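Local coordinates for protein actibind (PDB 3D3Z) that cleaves single-stranded RNA as a secreted fungal ribonuclease of the T2 family, probably with little base specificity and a preference for adenylic acid, at residues A[110-115]-A[133-138]; A[140-145]-A[208-213]. All coordinates share one frame; numbering follows the deposited sequence.

Contact 1: A[110-115]-A[133-138]. With D3Z (1-(5-deoxy-beta-L-xylofuranosyl)pyrimidine-2,4(1H,3H)-dione), chain E; NAG (2-acetamido-2-deoxy-beta-D-glucopyranose), chain B; PO4 (phosphate ion), chain D.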
# COMPACT_ATOMS: atom_id res chain seq x y z
N HIS A 110 -4.28 -1.32 -13.04
CA HIS A 110 -3.70 -2.59 -12.56
C HIS A 110 -3.93 -2.83 -11.07
O HIS A 110 -4.40 -3.90 -10.65
CB HIS A 110 -2.20 -2.67 -12.90
CG HIS A 110 -1.52 -3.88 -12.34
ND1 HIS A 110 -1.70 -5.14 -12.86
CD2 HIS A 110 -0.67 -4.02 -11.29
CE1 HIS A 110 -1.03 -6.02 -12.13
NE2 HIS A 110 -0.37 -5.36 -11.19
N GLU A 111 -3.60 -1.84 -10.26
CA GLU A 111 -3.78 -2.00 -8.84
C GLU A 111 -5.24 -2.23 -8.40
O GLU A 111 -5.52 -3.14 -7.61
CB GLU A 111 -3.16 -0.85 -8.08
CG GLU A 111 -1.58 -0.90 -8.18
CD GLU A 111 -0.95 -2.19 -7.67
OE1 GLU A 111 -1.39 -2.62 -6.59
OE2 GLU A 111 -0.02 -2.74 -8.31
N TRP A 112 -6.16 -1.42 -8.91
CA TRP A 112 -7.60 -1.57 -8.60
C TRP A 112 -8.07 -2.95 -9.09
O TRP A 112 -8.67 -3.75 -8.34
CB TRP A 112 -8.48 -0.40 -9.24
CG TRP A 112 -9.88 -0.84 -9.16
CD1 TRP A 112 -10.65 -1.36 -10.15
CD2 TRP A 112 -10.63 -1.00 -7.95
NE1 TRP A 112 -11.86 -1.77 -9.65
CE2 TRP A 112 -11.85 -1.61 -8.28
CE3 TRP A 112 -10.37 -0.69 -6.61
CZ2 TRP A 112 -12.83 -1.90 -7.32
CZ3 TRP A 112 -11.32 -1.03 -5.66
CH2 TRP A 112 -12.53 -1.61 -6.02
N ASN A 113 -7.87 -3.21 -10.39
CA ASN A 113 -8.35 -4.47 -11.00
C ASN A 113 -7.81 -5.71 -10.36
O ASN A 113 -8.55 -6.66 -10.14
CB ASN A 113 -8.09 -4.51 -12.52
CG ASN A 113 -8.81 -3.39 -13.25
OD1 ASN A 113 -9.77 -2.80 -12.72
ND2 ASN A 113 -8.33 -3.07 -14.46
N LYS A 114 -6.52 -5.74 -10.10
CA LYS A 114 -5.88 -6.93 -9.52
C LYS A 114 -6.19 -7.11 -8.06
O LYS A 114 -6.50 -8.21 -7.60
CB LYS A 114 -4.34 -6.83 -9.67
CG LYS A 114 -3.58 -8.04 -9.12
CD LYS A 114 -2.13 -8.13 -9.63
CE LYS A 114 -1.50 -9.46 -9.19
NZ LYS A 114 -0.03 -9.47 -9.38
N HIS A 115 -6.03 -6.04 -7.30
CA HIS A 115 -6.09 -6.10 -5.85
C HIS A 115 -7.32 -5.43 -5.15
O HIS A 115 -7.87 -6.01 -4.21
CB HIS A 115 -4.82 -5.46 -5.27
CG HIS A 115 -3.56 -6.24 -5.53
ND1 HIS A 115 -3.35 -7.52 -5.03
CD2 HIS A 115 -2.44 -5.91 -6.22
CE1 HIS A 115 -2.14 -7.92 -5.39
NE2 HIS A 115 -1.58 -6.98 -6.13
N GLN A 133 -19.29 3.16 -9.00
CA GLN A 133 -17.81 3.23 -8.81
C GLN A 133 -17.36 4.06 -7.61
O GLN A 133 -16.14 4.47 -7.53
CB GLN A 133 -17.09 3.71 -10.08
CG GLN A 133 -17.14 2.77 -11.29
CD GLN A 133 -18.43 2.80 -12.10
OE1 GLN A 133 -18.94 3.86 -12.41
NE2 GLN A 133 -18.98 1.64 -12.38
N GLU A 134 -18.29 4.27 -6.65
CA GLU A 134 -17.95 5.01 -5.44
C GLU A 134 -16.78 4.32 -4.74
O GLU A 134 -15.87 5.00 -4.24
CB GLU A 134 -19.10 5.13 -4.43
CG GLU A 134 -18.75 5.91 -3.21
CD GLU A 134 -19.96 6.17 -2.30
OE1 GLU A 134 -21.07 5.65 -2.61
OE2 GLU A 134 -19.72 6.86 -1.28
N GLU A 135 -16.83 2.99 -4.69
CA GLU A 135 -15.78 2.22 -3.99
C GLU A 135 -14.37 2.27 -4.61
O GLU A 135 -13.38 2.04 -3.91
CB GLU A 135 -16.23 0.77 -3.74
CG GLU A 135 -16.02 -0.31 -4.85
CD GLU A 135 -16.87 -0.14 -6.07
OE1 GLU A 135 -17.57 0.92 -6.18
OE2 GLU A 135 -16.90 -1.09 -6.92
N VAL A 136 -14.32 2.56 -5.91
CA VAL A 136 -13.06 2.75 -6.64
C VAL A 136 -12.37 4.00 -6.10
O VAL A 136 -11.25 3.93 -5.70
CB VAL A 136 -13.29 2.79 -8.16
CG1 VAL A 136 -11.95 3.02 -8.94
CG2 VAL A 136 -13.88 1.50 -8.57
N GLY A 137 -13.07 5.12 -6.06
CA GLY A 137 -12.48 6.34 -5.52
C GLY A 137 -12.11 6.24 -4.05
O GLY A 137 -11.06 6.77 -3.62
N ASP A 138 -12.99 5.61 -3.26
CA ASP A 138 -12.73 5.45 -1.84
C ASP A 138 -11.45 4.61 -1.59
O ASP A 138 -10.71 4.87 -0.61
CB ASP A 138 -13.89 4.77 -1.12
CG ASP A 138 -15.10 5.71 -0.87
OD1 ASP A 138 -15.03 6.94 -1.10
OD2 ASP A 138 -16.08 5.12 -0.41
N1 D3Z E . 5.58 -0.75 -11.92
C2 D3Z E . 4.89 0.33 -12.51
N3 D3Z E . 5.06 1.56 -12.04
C4 D3Z E . 5.87 1.82 -11.01
C5 D3Z E . 6.54 0.78 -10.43
C6 D3Z E . 6.40 -0.52 -10.90
O2 D3Z E . 4.12 0.15 -13.48
O4 D3Z E . 6.05 2.97 -10.57
C1' D3Z E . 5.41 -2.09 -12.40
C2' D3Z E . 4.04 -2.12 -13.05
O2' D3Z E . 4.19 -2.29 -14.48
C3' D3Z E . 3.27 -3.22 -12.35
C4' D3Z E . 4.20 -3.83 -11.32
O3' D3Z E . 2.13 -2.68 -11.68
O4' D3Z E . 5.39 -3.02 -11.29
C5' D3Z E . 3.50 -3.90 -9.97
C1 NAG B . -20.42 2.03 -17.17
C2 NAG B . -21.52 1.21 -16.52
C3 NAG B . -22.60 0.82 -17.52
C4 NAG B . -23.08 2.04 -18.29
C5 NAG B . -21.83 2.69 -18.90
C6 NAG B . -22.13 3.89 -19.79
C7 NAG B . -20.82 -0.11 -14.60
C8 NAG B . -20.31 -1.43 -14.16
N2 NAG B . -20.91 0.04 -15.93
O3 NAG B . -23.68 0.17 -16.87
O4 NAG B . -24.00 1.67 -19.31
O5 NAG B . -21.04 3.12 -17.81
O6 NAG B . -22.71 4.86 -18.95
O7 NAG B . -21.12 0.75 -13.76
P PO4 D . 1.39 -6.05 -7.97
O1 PO4 D . 0.74 -7.36 -7.49
O2 PO4 D . 2.79 -6.07 -7.42
O3 PO4 D . 0.56 -4.87 -7.50
O4 PO4 D . 1.28 -6.16 -9.46
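One face of the Trp112 indole is met by CG2 of Val136, a CH-pi contact 4.0 Å from the centroid of the six-membered ring and 22° off its normal, displaced toward the rim, with Trp112 CE2 the nearest ring atom at 3.7 Å. Trp112 CG stands anti to the backbone N (chi1 166°), which carries the ring away from its own helix to Val136. Glu135 reaches the far end of the same ring through its methylene, CG lying 3.9 Å from Trp112 CH2, while its carboxylate is turned 82° from the indole plane. That buried carboxylate is held by a salt bridge to Arg70 and a hydrogen bond from Tyr130, and the indole NE1 donates to the backbone oxygen of Arg70. On another side of the tryptophan helix a phosphate, probably from the crystallisation liquor, accepts nearly straight bonds from His110 NE2 (2.5 Å to O4) and His115 NE2 (2.7 Å to O1), and Lys114 NZ adds a bond to O1. Helix 104-116 turns the predicted catalytic Glu111 and His115 toward strand 49-56 and Trp112 toward helix 134-147, while Ile75 of helix 75-81 packs against both Trp112 and Val136.

Contact 2: A[140-145]-A[208-213]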
# COMPACT_ATOMS: atom_id res chain seq x y z
N PHE A 140 -8.73 4.35 -3.62
CA PHE A 140 -7.58 5.21 -3.90
C PHE A 140 -7.33 6.17 -2.78
O PHE A 140 -6.21 6.22 -2.27
CB PHE A 140 -7.72 5.88 -5.24
CG PHE A 140 -7.45 4.93 -6.36
CD1 PHE A 140 -6.13 4.60 -6.68
CD2 PHE A 140 -8.46 4.30 -7.04
CE1 PHE A 140 -5.83 3.68 -7.64
CE2 PHE A 140 -8.16 3.37 -8.02
CZ PHE A 140 -6.82 3.07 -8.33
N GLN A 141 -8.39 6.80 -2.29
CA GLN A 141 -8.30 7.62 -1.06
C GLN A 141 -7.74 6.86 0.17
O GLN A 141 -6.87 7.38 0.84
CB GLN A 141 -9.65 8.30 -0.71
CG GLN A 141 -9.47 9.38 0.39
CD GLN A 141 -8.58 10.53 -0.01
OE1 GLN A 141 -8.91 11.29 -0.92
NE2 GLN A 141 -7.51 10.76 0.74
N GLN A 142 -8.22 5.65 0.42
CA GLN A 142 -7.80 4.84 1.58
C GLN A 142 -6.29 4.49 1.48
O GLN A 142 -5.56 4.62 2.43
CB GLN A 142 -8.63 3.56 1.60
CG GLN A 142 -8.40 2.64 2.80
CD GLN A 142 -8.63 3.28 4.13
OE1 GLN A 142 -9.63 3.96 4.33
NE2 GLN A 142 -7.72 3.07 5.05
N VAL A 143 -5.85 4.05 0.30
CA VAL A 143 -4.40 3.73 0.08
C VAL A 143 -3.55 4.94 0.45
O VAL A 143 -2.57 4.88 1.25
CB VAL A 143 -4.12 3.28 -1.38
CG1 VAL A 143 -2.60 2.98 -1.54
CG2 VAL A 143 -4.98 2.09 -1.72
N VAL A 144 -3.96 6.08 -0.07
CA VAL A 144 -3.28 7.35 0.19
C VAL A 144 -3.28 7.69 1.68
O VAL A 144 -2.23 8.05 2.25
CB VAL A 144 -3.88 8.54 -0.65
CG1 VAL A 144 -3.45 9.94 -0.06
CG2 VAL A 144 -3.43 8.44 -2.14
N ASP A 145 -4.45 7.53 2.31
CA ASP A 145 -4.56 7.83 3.74
C ASP A 145 -3.57 6.98 4.58
O ASP A 145 -2.91 7.49 5.47
CB ASP A 145 -5.99 7.61 4.26
CG ASP A 145 -6.98 8.65 3.76
OD1 ASP A 145 -6.57 9.71 3.27
OD2 ASP A 145 -8.17 8.39 3.92
N SER A 208 -14.22 -2.19 8.31
CA SER A 208 -14.10 -2.14 6.87
C SER A 208 -12.70 -1.71 6.48
O SER A 208 -12.05 -0.99 7.20
CB SER A 208 -15.10 -1.13 6.28
OG SER A 208 -15.02 -1.07 4.87
N ALA A 209 -12.25 -2.19 5.32
CA ALA A 209 -10.99 -1.69 4.73
C ALA A 209 -11.08 -0.22 4.43
O ALA A 209 -10.05 0.43 4.40
CB ALA A 209 -10.62 -2.45 3.44
N ILE A 210 -12.30 0.32 4.20
CA ILE A 210 -12.49 1.76 4.10
C ILE A 210 -12.96 2.34 5.42
O ILE A 210 -14.09 2.17 5.81
CB ILE A 210 -13.54 2.18 3.00
CG1 ILE A 210 -13.26 1.45 1.67
CG2 ILE A 210 -13.60 3.71 2.89
CD1 ILE A 210 -12.09 1.94 0.86
N GLY A 211 -12.07 3.02 6.11
CA GLY A 211 -12.39 3.66 7.37
C GLY A 211 -12.23 2.82 8.62
O GLY A 211 -12.39 3.34 9.72
N GLY A 212 -11.91 1.53 8.48
CA GLY A 212 -11.64 0.70 9.64
C GLY A 212 -10.31 1.01 10.28
O GLY A 212 -9.55 1.90 9.85
N THR A 213 -10.03 0.29 11.35
CA THR A 213 -8.83 0.51 12.13
C THR A 213 -7.75 -0.46 11.65
O THR A 213 -7.94 -1.69 11.63
CB THR A 213 -9.11 0.32 13.63
OG1 THR A 213 -10.06 1.30 14.05
CG2 THR A 213 -7.83 0.48 14.42
O HOH W 1 -9.11 3.64 7.82
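Gln142 reaches from its helix to the loop 208-213 and lays its amide against the backbone of Ala209, Ile210 and Gly211. Its CG is anti to the backbone N (chi1 -176°), and the bend at chi2 of 58° turns the terminal amide so that its oxygen approaches the loop backbone. OE1 accepts a hydrogen bond from Gly211 N at 3.2 Å, a rather long bond with an N-H...O angle of 151°, whose donor stands well above the carbonyl plane and not on a lone pair. Nearer the helix, CG and CD of Gln142 rest against the Ala209 carbonyl, with Gln142 CG 3.2 Å from Ala209 O; this same oxygen takes a hydrogen bond from Tyr214. Ile210 meets the base of the glutamine chain, placing CD1 3.9 Å from Gln142 CB. The other end of the amide works through solvent: Gln142 NE2 donates to a water, whose oxygen lies 2.7 Å from Gly212 O and donates to it.

The loop has its own order. Ser208 OG accepts from Ile210 N in an ST turn, and Gly211 has a positive phi, a backbone shape open to glycine. The loop joins strand 195-206 to strand 213-216, and Ile2 packs against Ser208 and Ile210.

A single glutamine side chain therefore uses both ends of its amide, its oxygen directly and its nitrogen through water, to tie helix 134-147 to the loop. Since the groups that answer it are backbone N-H and C=O, the polar part of the contact depends on the path of the loop backbone, whereas Ile210 supplies an apolar flank.

Both contacts draw on helix 134-147, contact 1 from its first turn and contact 2 from the middle, and their centres lie about 12 Å apart. They also touch directly: Asp138 O is 3.6 Å from Ile210 CD1, and Trp112 CB is 4.0 Å from Phe140 CZ. The helix thus lies between helix 104-116 and the loop after strand 195-206. Contact 1 adjoins the nucleoside and phosphate site: its segment 110-115 carries the predicted catalytic Glu111 and His115, while the Trp112 side chain lies about 12 Å from that of His51. Contact 2 has no residue in the site; the side chain of Ala209 is about 11 Å from that of His115, and that of Gln142 about 12 Å from that of Glu111.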